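Local atomic coordinates of ADP-ribosylating toxin CARDS (Mycoplasma pneumoniae, PDB entry 4TLV), a protein that transfers the ADP-ribosyl group from NAD(+) to multiple target proteins and provokes vacuolation of mammalian cells, acting as the main virulence factor of its bacterium. Residues I420-D423 / H428-F431; V170-I175 / M366-I371; F316-V319 / I323-K326; N297-V302 / L335-F340; C406-P411 / L415-I420. All blocks are in the same frame, centred on the assembly; numbering follows the deposited sequence.

Contact 1: residues I420-D423 / H428-F431; sequences IIVD and HAQF. With ACT (acetate ion), chain M.
His428 reaches back to Asp423 with one edge of its imidazole while a bound acetate sits beside the rest of the side chain. At the root, His428 CB lies 3.5 Å from acetate O. His428 CG, anti to its carbonyl carbon (chi1 -71°), is 3.8 Å from that same oxygen, which stands oblique to the ring. Farther out, His428 CD2 meets the backbone Asp423 O at 3.6 Å, near the ring plane, and His428 NE2 is hydrogen-bonded to Glu424 O in the intervening turn. The acetate oxygen accepts a bond from Ala429 N at 2.9 Å, with an N-H...O angle of 160°, and the ion is also held by His163 ND1 of the mART domain.

The buried end is apolar. Val422 CG1 rests 3.7 Å from Ala429 CA, and Ile420 CD1 approaches Phe431 CE2 to 3.4 Å in the plane of the ring, at its edge.

The turn itself is held by Ile421, bonded to Thr427 by backbone and through its O to Thr426 OG1. Between 420-423 and 428-431 there is no direct hydrogen bond: hydrocarbon contacts join them inside, and on the outer side the acetate, probably from the crystallisation liquor, links two domains.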
# COMPACT_ATOMS: atom_id res chain seq x y z
N ILE A 420 16.94 9.24 13.68
CA ILE A 420 17.72 8.03 13.43
C ILE A 420 19.14 8.42 13.08
O ILE A 420 19.36 9.31 12.27
CB ILE A 420 17.12 7.19 12.29
CG1 ILE A 420 15.71 6.75 12.70
CG2 ILE A 420 18.03 5.99 12.00
CD1 ILE A 420 15.09 5.73 11.80
N ILE A 421 20.11 7.75 13.68
CA ILE A 421 21.50 8.01 13.35
C ILE A 421 22.08 6.80 12.63
O ILE A 421 21.92 5.67 13.08
CB ILE A 421 22.33 8.37 14.60
CG1 ILE A 421 22.26 7.24 15.62
CG2 ILE A 421 21.80 9.67 15.21
CD1 ILE A 421 23.19 7.40 16.83
N VAL A 422 22.74 7.06 11.51
CA VAL A 422 23.28 6.00 10.68
C VAL A 422 24.80 6.00 10.76
O VAL A 422 25.44 7.00 10.46
CB VAL A 422 22.85 6.18 9.22
CG1 VAL A 422 23.56 5.15 8.33
CG2 VAL A 422 21.34 6.05 9.09
N ASP A 423 25.35 4.86 11.15
CA ASP A 423 26.78 4.72 11.32
C ASP A 423 27.08 3.24 11.53
O ASP A 423 26.20 2.47 11.89
CB ASP A 423 27.23 5.53 12.53
CG ASP A 423 28.73 5.54 12.69
OD1 ASP A 423 29.38 6.38 12.03
OD2 ASP A 423 29.26 4.71 13.47
N HIS A 428 22.28 0.67 10.51
CA HIS A 428 22.88 0.50 9.19
C HIS A 428 22.07 1.19 8.10
O HIS A 428 20.87 1.43 8.27
CB HIS A 428 23.18 -0.97 8.91
CG HIS A 428 24.33 -1.49 9.72
ND1 HIS A 428 24.94 -2.70 9.75
CD2 HIS A 428 24.99 -0.71 10.65
CE1 HIS A 428 25.94 -2.63 10.69
NE2 HIS A 428 25.95 -1.41 11.21
N ALA A 429 22.74 1.54 7.01
CA ALA A 429 22.20 2.54 6.09
C ALA A 429 20.89 2.11 5.43
O ALA A 429 20.04 2.95 5.13
CB ALA A 429 23.25 2.88 5.01
N GLN A 430 20.73 0.81 5.19
CA GLN A 430 19.55 0.39 4.43
C GLN A 430 18.25 0.54 5.22
O GLN A 430 17.17 0.57 4.64
CB GLN A 430 19.69 -1.03 3.87
CG GLN A 430 19.58 -2.13 4.90
CD GLN A 430 19.73 -3.49 4.26
OE1 GLN A 430 18.68 -4.29 4.32
NE2 GLN A 430 20.79 -3.80 3.69
N PHE A 431 18.33 0.68 6.54
CA PHE A 431 17.11 0.88 7.29
C PHE A 431 16.30 2.07 6.77
O PHE A 431 15.07 2.02 6.69
CB PHE A 431 17.33 1.04 8.80
CG PHE A 431 16.04 1.21 9.54
CD1 PHE A 431 15.18 0.14 9.66
CD2 PHE A 431 15.66 2.44 10.05
CE1 PHE A 431 13.95 0.29 10.32
CE2 PHE A 431 14.45 2.58 10.71
CZ PHE A 431 13.60 1.50 10.83
C ACT M . 26.62 1.12 7.40
O ACT M . 25.53 0.76 6.89
OXT ACT M . 27.64 0.45 7.10
CH3 ACT M . 26.71 2.30 8.32

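Contact 2: residues V170-I175 / M366-I371; sequences VETTRI and MTPQDI
Arg174 lays its aliphatic stem against Pro368 and carries its flat guanidinium past the proline, with a water in the guanidinium plane at one edge. That water accepts from Arg174 NH1 at 3.2 Å and donates to the backbone Asp370 O at 3.3 Å, giving a long, solvent-mediated link across the contact. Arg174 NH2 makes a salt bridge to Asp153 on the neighbouring strand 146-156, which holds the head group from the mART side. The bend at chi3 (-50°) turns the head group away from the line of the stem.

The direct touches are few and apolar. Arg174 CG stands 4.1 Å from Pro368 CG, and Thr172 CG2 comes to 4.2 Å from that same ring carbon. Pro368 CG is therefore the one atom met by both side chains of strand 168-181. Farther along, a second water accepts from Thr172 OG1 at 2.6 Å and donates to Met366 O at 3.0 Å; a glycerol, probably from the crystallisation liquor, is also hydrogen-bonded to Thr172 OG1.

The two strands belong to different domains, 168-181 to the mART domain and 364-368 to the D2 beta-trefoil, and their closest CA atoms, Arg174 and Thr367, are 7.5 Å apart. At that separation no backbone pairing forms. Here the domains meet lightly: one proline carbon gives the direct apolar contact, and two waters bridge to the Met366 and Asp370 carbonyls.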
# COMPACT_ATOMS: atom_id res chain seq x y z
N VAL A 170 23.85 2.20 -1.11
CA VAL A 170 22.57 2.62 -0.56
C VAL A 170 22.29 4.09 -0.85
O VAL A 170 23.06 4.96 -0.47
CB VAL A 170 22.52 2.39 0.97
CG1 VAL A 170 21.19 2.85 1.55
CG2 VAL A 170 22.78 0.92 1.32
N GLU A 171 21.16 4.34 -1.51
CA GLU A 171 20.75 5.68 -1.88
C GLU A 171 19.44 6.04 -1.20
O GLU A 171 18.63 5.16 -0.88
CB GLU A 171 20.52 5.77 -3.39
CG GLU A 171 21.72 5.41 -4.23
CD GLU A 171 22.70 6.56 -4.37
OE1 GLU A 171 22.26 7.72 -4.54
OE2 GLU A 171 23.91 6.29 -4.33
N THR A 172 19.21 7.33 -1.04
CA THR A 172 17.89 7.82 -0.67
C THR A 172 17.56 8.98 -1.60
O THR A 172 18.36 9.34 -2.46
CB THR A 172 17.81 8.17 0.84
OG1 THR A 172 16.44 8.39 1.20
CG2 THR A 172 18.64 9.40 1.19
N THR A 173 16.37 9.55 -1.46
CA THR A 173 15.96 10.64 -2.32
C THR A 173 15.69 11.86 -1.48
O THR A 173 15.47 11.76 -0.27
CB THR A 173 14.70 10.28 -3.12
OG1 THR A 173 13.66 9.90 -2.21
CG2 THR A 173 14.98 9.11 -4.05
N ARG A 174 15.74 13.03 -2.11
CA ARG A 174 15.42 14.27 -1.43
C ARG A 174 14.49 15.10 -2.30
O ARG A 174 14.68 15.20 -3.51
CB ARG A 174 16.70 15.05 -1.12
CG ARG A 174 17.65 14.34 -0.17
CD ARG A 174 18.81 15.25 0.19
NE ARG A 174 19.39 15.84 -1.00
CZ ARG A 174 20.29 16.82 -1.00
NH1 ARG A 174 20.70 17.33 0.16
NH2 ARG A 174 20.77 17.29 -2.14
N ILE A 175 13.48 15.69 -1.67
CA ILE A 175 12.65 16.65 -2.37
C ILE A 175 13.12 18.06 -2.00
O ILE A 175 12.96 18.51 -0.87
CB ILE A 175 11.16 16.46 -2.04
CG1 ILE A 175 10.76 15.01 -2.34
CG2 ILE A 175 10.30 17.45 -2.84
CD1 ILE A 175 9.34 14.67 -1.93
N MET A 366 11.02 9.09 6.25
CA MET A 366 12.33 9.30 6.87
C MET A 366 13.14 10.26 6.03
O MET A 366 13.50 9.96 4.89
CB MET A 366 13.06 7.98 7.02
CG MET A 366 12.26 6.96 7.83
SD MET A 366 13.29 5.62 8.37
CE MET A 366 12.05 4.51 9.03
N THR A 367 13.43 11.43 6.58
CA THR A 367 14.00 12.50 5.76
C THR A 367 15.34 12.97 6.33
O THR A 367 15.44 13.31 7.51
CB THR A 367 13.02 13.68 5.66
OG1 THR A 367 12.82 14.25 6.96
CG2 THR A 367 11.67 13.21 5.17
N PRO A 368 16.38 13.00 5.48
CA PRO A 368 17.74 13.32 5.96
C PRO A 368 17.75 14.76 6.43
O PRO A 368 17.15 15.59 5.77
CB PRO A 368 18.61 13.17 4.70
CG PRO A 368 17.71 12.75 3.59
CD PRO A 368 16.30 12.94 4.02
N GLN A 369 18.40 15.06 7.55
CA GLN A 369 18.37 16.41 8.09
C GLN A 369 19.71 17.15 7.94
O GLN A 369 19.77 18.37 8.05
CB GLN A 369 17.94 16.40 9.56
CG GLN A 369 16.52 15.87 9.76
CD GLN A 369 15.48 16.73 9.09
OE1 GLN A 369 14.83 16.32 8.11
NE2 GLN A 369 15.30 17.93 9.61
N ASP A 370 20.77 16.40 7.67
CA ASP A 370 22.11 16.97 7.54
C ASP A 370 22.62 16.70 6.13
O ASP A 370 22.13 15.80 5.45
CB ASP A 370 23.07 16.38 8.58
CG ASP A 370 23.19 14.87 8.49
OD1 ASP A 370 22.31 14.24 7.88
OD2 ASP A 370 24.17 14.30 9.02
N ILE A 371 23.60 17.48 5.69
CA ILE A 371 24.08 17.34 4.32
C ILE A 371 24.94 16.07 4.17
O ILE A 371 25.12 15.56 3.06
CB ILE A 371 24.83 18.61 3.84
CG1 ILE A 371 25.08 18.57 2.33
CG2 ILE A 371 26.11 18.80 4.61
CD1 ILE A 371 25.43 19.94 1.74
O HOH W 1 15.59 8.16 3.69
O HOH W 2 19.90 16.81 3.25

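Contact 3: residues F316-V319 / I323-K326; sequences FWDV and ICLK
Phe316 and Cys324 form the hydrogen-bonded pair of a short antiparallel beta hairpin, strands 315-317 and 323-325, buried in the D2 beta-trefoil domain. Two backbone bonds define the pair: Phe316 N to Cys324 O at 3.0 Å, lying in the carbonyl plane, and Cys324 N to Phe316 O at 2.8 Å. The next pair, Trp317 with Ile323, is non-hydrogen-bonded, and Ile323 CA makes a CA-H...O contact of 3.2 Å with Phe316 O.

On the Phe316 side of the hairpin the phenyl ring folds over its partner. Its CG sits between the backbone N and the carbonyl carbon (chi1 61°), which swings the ring across the strand so that Cys324 CB lies over one face, 3.9 Å from the centroid and 24° off the normal. This is a CH-pi contact; Cys324 SG is farther off, in an oblique sulfur-aromatic approach. The Lys326 backbone meets the ring edge. On the other side, Trp317 CD1 touches Ile323 CG1 at 3.9 Å, and Met366 packs against both residues.

Near the turn, Asp318 OD2 comes within 3.7 Å of Cys324 SG and forms a salt bridge with Arg322 NE. That pairing probably offsets the carboxylate charge beside the sulfur.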
# COMPACT_ATOMS: atom_id res chain seq x y z
N PHE A 316 12.33 -3.21 9.86
CA PHE A 316 12.58 -2.73 8.51
C PHE A 316 11.48 -1.77 8.09
O PHE A 316 10.36 -1.83 8.60
CB PHE A 316 12.72 -3.90 7.51
CG PHE A 316 11.50 -4.77 7.39
CD1 PHE A 316 10.48 -4.43 6.52
CD2 PHE A 316 11.41 -5.97 8.10
CE1 PHE A 316 9.36 -5.25 6.38
CE2 PHE A 316 10.30 -6.80 7.96
CZ PHE A 316 9.26 -6.43 7.11
N TRP A 317 11.81 -0.89 7.15
CA TRP A 317 10.87 0.08 6.62
C TRP A 317 10.55 -0.41 5.21
O TRP A 317 11.46 -0.60 4.41
CB TRP A 317 11.55 1.45 6.59
CG TRP A 317 10.69 2.62 6.17
CD1 TRP A 317 9.36 2.81 6.44
CD2 TRP A 317 11.12 3.75 5.42
NE1 TRP A 317 8.93 4.00 5.87
CE2 TRP A 317 10.00 4.60 5.26
CE3 TRP A 317 12.34 4.14 4.86
CZ2 TRP A 317 10.07 5.80 4.54
CZ3 TRP A 317 12.42 5.33 4.17
CH2 TRP A 317 11.28 6.15 4.01
N ASP A 318 9.27 -0.65 4.93
CA ASP A 318 8.87 -1.23 3.63
C ASP A 318 8.25 -0.21 2.66
O ASP A 318 8.10 0.96 2.98
CB ASP A 318 7.96 -2.47 3.82
CG ASP A 318 6.54 -2.11 4.27
OD1 ASP A 318 6.08 -0.96 4.10
OD2 ASP A 318 5.85 -3.02 4.79
N VAL A 319 7.89 -0.67 1.46
CA VAL A 319 7.44 0.22 0.40
C VAL A 319 6.03 0.75 0.62
O VAL A 319 5.60 1.66 -0.08
CB VAL A 319 7.49 -0.46 -0.98
CG1 VAL A 319 8.93 -0.50 -1.50
CG2 VAL A 319 6.88 -1.86 -0.88
N ILE A 323 6.97 0.56 9.29
CA ILE A 323 8.14 0.06 10.01
C ILE A 323 7.70 -1.22 10.72
O ILE A 323 6.91 -1.17 11.66
CB ILE A 323 8.64 1.10 11.04
CG1 ILE A 323 9.01 2.40 10.34
CG2 ILE A 323 9.83 0.54 11.83
CD1 ILE A 323 9.13 3.61 11.29
N CYS A 324 8.19 -2.37 10.25
CA CYS A 324 7.71 -3.67 10.72
C CYS A 324 8.77 -4.39 11.55
O CYS A 324 9.96 -4.29 11.25
CB CYS A 324 7.37 -4.58 9.55
SG CYS A 324 6.26 -3.91 8.31
N LEU A 325 8.31 -5.15 12.55
CA LEU A 325 9.17 -6.10 13.26
C LEU A 325 9.51 -7.22 12.29
O LEU A 325 8.66 -7.64 11.51
CB LEU A 325 8.44 -6.73 14.44
CG LEU A 325 8.68 -6.20 15.84
CD1 LEU A 325 7.93 -7.08 16.87
CD2 LEU A 325 10.17 -6.13 16.16
N LYS A 326 10.74 -7.72 12.36
CA LYS A 326 11.19 -8.75 11.43
C LYS A 326 10.34 -10.02 11.48
O LYS A 326 9.93 -10.52 10.43
CB LYS A 326 12.66 -9.12 11.68
CG LYS A 326 13.15 -10.33 10.88
CD LYS A 326 14.57 -10.72 11.31
CE LYS A 326 15.02 -12.02 10.69
NZ LYS A 326 15.03 -11.93 9.21

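Contact 4: residues N297-V302 / L335-F340; sequences NNVFLV and LSLTAF
Asn297 and Leu335 meet with their side chains at about a right angle, the amide oxygen of one set against the forked end of the other. Asn297 OD1 is 3.9 Å from Leu335 CD1 and also 3.9 Å from Leu335 CD2, so the oxygen faces both methyls equally instead of favouring one branch. The same OD1 accepts a hydrogen bond from Asn488 ND2 of the D3 domain, which gives this oxygen a polar partner beside the leucine methyls. Leu335 itself touches Asn488, and the three residues form a small junction between D2 and D3.

Both segments belong to the D2 beta-trefoil, whose antiparallel strands make a branched, curled sheet. Strands 298-303 and 335-340 are not paired with each other: the path between them runs through 348-354 and 401-407, and the Val299 and Leu337 CA atoms are 7.5 Å apart. Their contact is made by side chains reaching across the interior.

Val299 CB is directed toward the other strand, and Val299 CG2 comes to 4.3 Å from Leu337 CD1, a loose methyl-to-methyl touch. Leu337 arrives there with chi1 at -91°, well off a staggered value, and with chi2 at 57°. Behind the pair, Val299 also lies on Leu290 and Leu352, while Leu337 rests on Ile323 of the hairpin.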
# COMPACT_ATOMS: atom_id res chain seq x y z
N ASN A 297 2.29 -5.78 22.47
CA ASN A 297 2.31 -4.75 21.42
C ASN A 297 2.99 -3.44 21.82
O ASN A 297 2.88 -2.45 21.12
CB ASN A 297 0.90 -4.48 20.87
CG ASN A 297 0.44 -5.57 19.91
OD1 ASN A 297 1.24 -6.38 19.44
ND2 ASN A 297 -0.85 -5.60 19.63
N ASN A 298 3.72 -3.43 22.94
CA ASN A 298 4.42 -2.21 23.33
C ASN A 298 5.63 -1.91 22.43
O ASN A 298 6.33 -2.82 21.99
CB ASN A 298 4.88 -2.29 24.79
CG ASN A 298 3.73 -2.14 25.77
OD1 ASN A 298 2.65 -1.68 25.42
ND2 ASN A 298 3.96 -2.54 27.02
N VAL A 299 5.86 -0.63 22.19
CA VAL A 299 7.05 -0.16 21.49
C VAL A 299 7.73 0.77 22.48
O VAL A 299 7.06 1.57 23.11
CB VAL A 299 6.69 0.64 20.24
CG1 VAL A 299 7.97 1.20 19.55
CG2 VAL A 299 5.88 -0.23 19.28
N PHE A 300 9.05 0.67 22.62
CA PHE A 300 9.73 1.50 23.60
C PHE A 300 11.19 1.69 23.27
O PHE A 300 11.73 1.08 22.35
CB PHE A 300 9.59 0.87 24.99
CG PHE A 300 9.91 -0.58 25.01
CD1 PHE A 300 8.93 -1.53 24.76
CD2 PHE A 300 11.20 -1.01 25.26
CE1 PHE A 300 9.24 -2.89 24.78
CE2 PHE A 300 11.50 -2.36 25.28
CZ PHE A 300 10.53 -3.30 25.03
N LEU A 301 11.84 2.54 24.06
CA LEU A 301 13.23 2.92 23.83
C LEU A 301 14.07 2.49 25.02
O LEU A 301 13.67 2.66 26.17
CB LEU A 301 13.32 4.44 23.68
CG LEU A 301 12.46 5.11 22.60
CD1 LEU A 301 12.26 6.59 22.91
CD2 LEU A 301 13.10 4.92 21.25
N VAL A 302 15.24 1.93 24.74
CA VAL A 302 16.17 1.51 25.77
C VAL A 302 17.47 2.27 25.55
O VAL A 302 18.02 2.25 24.45
CB VAL A 302 16.43 -0.00 25.69
CG1 VAL A 302 17.56 -0.43 26.63
CG2 VAL A 302 15.14 -0.76 25.99
N LEU A 335 3.67 -7.41 12.53
CA LEU A 335 3.33 -6.23 13.33
C LEU A 335 4.14 -5.00 12.91
O LEU A 335 5.32 -5.11 12.60
CB LEU A 335 3.58 -6.51 14.81
CG LEU A 335 2.74 -7.65 15.40
CD1 LEU A 335 3.38 -8.16 16.72
CD2 LEU A 335 1.28 -7.22 15.60
N SER A 336 3.49 -3.83 12.92
CA SER A 336 4.07 -2.56 12.47
C SER A 336 3.87 -1.47 13.52
O SER A 336 2.88 -1.49 14.26
CB SER A 336 3.38 -2.10 11.18
OG SER A 336 3.72 -2.93 10.09
N LEU A 337 4.82 -0.54 13.59
CA LEU A 337 4.69 0.66 14.41
C LEU A 337 3.47 1.45 13.96
O LEU A 337 3.30 1.70 12.76
CB LEU A 337 5.94 1.53 14.28
CG LEU A 337 7.04 1.24 15.31
CD1 LEU A 337 7.49 -0.21 15.29
CD2 LEU A 337 8.22 2.20 15.12
N THR A 338 2.65 1.84 14.92
CA THR A 338 1.39 2.49 14.61
C THR A 338 1.25 3.72 15.51
O THR A 338 1.46 3.63 16.72
CB THR A 338 0.22 1.51 14.84
OG1 THR A 338 0.45 0.30 14.11
CG2 THR A 338 -1.10 2.11 14.41
N ALA A 339 0.93 4.87 14.91
CA ALA A 339 0.74 6.10 15.66
C ALA A 339 -0.71 6.21 16.12
O ALA A 339 -1.61 6.38 15.31
CB ALA A 339 1.11 7.30 14.81
N PHE A 340 -0.93 6.07 17.43
CA PHE A 340 -2.27 6.12 18.02
C PHE A 340 -2.53 7.45 18.72
O PHE A 340 -1.63 8.03 19.32
CB PHE A 340 -2.44 5.00 19.04
CG PHE A 340 -2.62 3.64 18.44
CD1 PHE A 340 -3.86 3.25 17.93
CD2 PHE A 340 -1.57 2.74 18.39
CE1 PHE A 340 -4.03 1.99 17.38
CE2 PHE A 340 -1.74 1.47 17.85
CZ PHE A 340 -2.97 1.10 17.34

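Contact 5: residues C406-P411 / L415-I420; sequences CPLKNP and LEELQI
Cys406 and Leu415 pack sulfur to methyl where two strands of the D2 beta-trefoil run close without pairing. Cys406 SG lies 3.5 Å from Leu415 CD1, the tightest touch between 406-411 and 415-420. The other direct contact joins Leu408 to Glu417: Leu408 CD2 is 3.8 Å from Glu417 OE1 and 4.1 Å from Glu417 CD, so a single methyl meets the carboxylate end, with the two side chains crossing at a slant. No hydrogen bond passes between the segments.

The next shell explains the spacing. Strand 388-393 is an antiparallel neighbour of both 401-407 and 415-421, and it stands between them in the sheet. Cys406 is backbone-bonded to Gly389, Leu418 to Leu390 and Glu416 to Trp392. Phe391 is touched by Cys406 from one strand and by Glu417 from the other, while Leu415 also leans on Asn393 and Tyr404. The nearest CA atoms of the contact, those of Leu408 and Glu417, are accordingly 8.1 Å apart, a span that side chains alone bridge.

Glu417 reaches Leu408 because its CG is anti to the backbone N (chi1 -173°) and the chain stays extended beyond it. Its charge is met by a salt bridge from Glu417 OE2 to Arg377 NE, and Leu408 also lies against Arg377, so the arginine borders both partners. A second, weak bond to the carboxylate comes from its own strand, where Gln419 NE2 donates to Glu417 OE2 at 3.2 Å, with an N-H...O angle of 164°.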
# COMPACT_ATOMS: atom_id res chain seq x y z
N CYS A 406 4.98 14.01 17.70
CA CYS A 406 4.50 15.37 17.95
C CYS A 406 4.78 16.27 16.77
O CYS A 406 5.79 16.10 16.09
CB CYS A 406 5.21 16.00 19.15
SG CYS A 406 5.19 15.05 20.66
N PRO A 407 3.91 17.26 16.54
CA PRO A 407 4.26 18.37 15.65
C PRO A 407 5.59 18.98 16.11
O PRO A 407 5.87 18.99 17.31
CB PRO A 407 3.12 19.37 15.86
CG PRO A 407 1.97 18.55 16.36
CD PRO A 407 2.59 17.43 17.17
N LEU A 408 6.40 19.46 15.18
CA LEU A 408 7.68 20.07 15.55
C LEU A 408 7.44 21.38 16.29
O LEU A 408 8.24 21.78 17.13
CB LEU A 408 8.53 20.32 14.31
CG LEU A 408 8.89 19.07 13.52
CD1 LEU A 408 9.71 19.42 12.28
CD2 LEU A 408 9.61 18.07 14.40
N LYS A 409 6.34 22.04 15.97
CA LYS A 409 6.04 23.34 16.57
C LYS A 409 5.47 23.21 17.98
O LYS A 409 4.52 22.46 18.21
CB LYS A 409 5.09 24.14 15.67
CG LYS A 409 5.21 25.65 15.84
CD LYS A 409 4.36 26.40 14.83
CE LYS A 409 2.89 26.08 15.01
NZ LYS A 409 2.02 26.91 14.13
N ASN A 410 6.06 23.93 18.92
CA ASN A 410 5.54 23.97 20.29
C ASN A 410 5.27 22.59 20.85
O ASN A 410 4.14 22.30 21.23
CB ASN A 410 4.24 24.77 20.33
CG ASN A 410 4.39 26.18 19.78
OD1 ASN A 410 5.47 26.77 19.85
ND2 ASN A 410 3.31 26.73 19.25
N PRO A 411 6.30 21.73 20.91
CA PRO A 411 6.14 20.39 21.47
C PRO A 411 5.94 20.45 22.99
O PRO A 411 6.38 21.42 23.61
CB PRO A 411 7.48 19.72 21.17
CG PRO A 411 8.16 20.60 20.15
CD PRO A 411 7.68 21.97 20.46
N LEU A 415 9.53 17.06 26.30
CA LEU A 415 9.78 16.18 25.15
C LEU A 415 10.89 16.72 24.25
O LEU A 415 11.03 17.93 24.08
CB LEU A 415 8.50 15.98 24.33
CG LEU A 415 7.28 15.33 24.99
CD1 LEU A 415 6.20 15.02 23.97
CD2 LEU A 415 7.66 14.07 25.72
N GLU A 416 11.67 15.82 23.67
CA GLU A 416 12.65 16.24 22.69
C GLU A 416 12.66 15.28 21.52
O GLU A 416 12.39 14.09 21.68
CB GLU A 416 14.05 16.32 23.29
CG GLU A 416 14.75 14.98 23.35
CD GLU A 416 16.22 15.12 23.68
OE1 GLU A 416 16.75 16.25 23.57
OE2 GLU A 416 16.83 14.11 24.05
N GLU A 417 12.98 15.79 20.34
CA GLU A 417 12.94 14.98 19.13
C GLU A 417 14.07 13.96 19.07
O GLU A 417 15.19 14.22 19.52
CB GLU A 417 12.92 15.85 17.86
CG GLU A 417 12.72 15.02 16.58
CD GLU A 417 12.92 15.80 15.29
OE1 GLU A 417 13.11 17.04 15.34
OE2 GLU A 417 12.86 15.16 14.21
N LEU A 418 13.75 12.80 18.53
CA LEU A 418 14.69 11.72 18.29
C LEU A 418 14.84 11.56 16.79
O LEU A 418 13.84 11.56 16.07
CB LEU A 418 14.14 10.42 18.84
CG LEU A 418 13.91 10.34 20.34
CD1 LEU A 418 12.93 9.22 20.63
CD2 LEU A 418 15.24 10.10 21.02
N GLN A 419 16.07 11.41 16.33
CA GLN A 419 16.32 11.21 14.92
C GLN A 419 17.16 9.95 14.77
O GLN A 419 17.97 9.62 15.63
CB GLN A 419 17.01 12.43 14.31
CG GLN A 419 16.12 13.68 14.33
CD GLN A 419 16.73 14.88 13.62
OE1 GLN A 419 17.91 14.88 13.28
NE2 GLN A 419 15.91 15.91 13.39
N ILE A 420 16.94 9.24 13.68
CA ILE A 420 17.72 8.03 13.43
C ILE A 420 19.14 8.42 13.08
O ILE A 420 19.36 9.31 12.27
CB ILE A 420 17.12 7.19 12.29
CG1 ILE A 420 15.71 6.75 12.70
CG2 ILE A 420 18.03 5.99 12.00
CD1 ILE A 420 15.09 5.73 11.80

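Contacts 1, 3, 4 and 5 lie wholly within the D2 beta-trefoil, whereas contact 2 ties D2 to the mART domain. Along the chain, contact 3 is nested inside the loop closed by contact 4, both are nested inside contact 2, and contacts 5 and 1 follow, sharing Ile420 on strand 415-421. Centres of contacts 1 and 2 are 11 Å apart, and those of 3 and 4 are 12 Å apart, joined by probable backbone bonds between strands 323-325 and 335-340. Met366 of contact 2 touches contacts 1, 3 and 5, and Leu301 meets Leu418 between contacts 4 and 5. Met366 thus connects D2 interior contacts with the strand whose end, at Pro368, meets the mART domain.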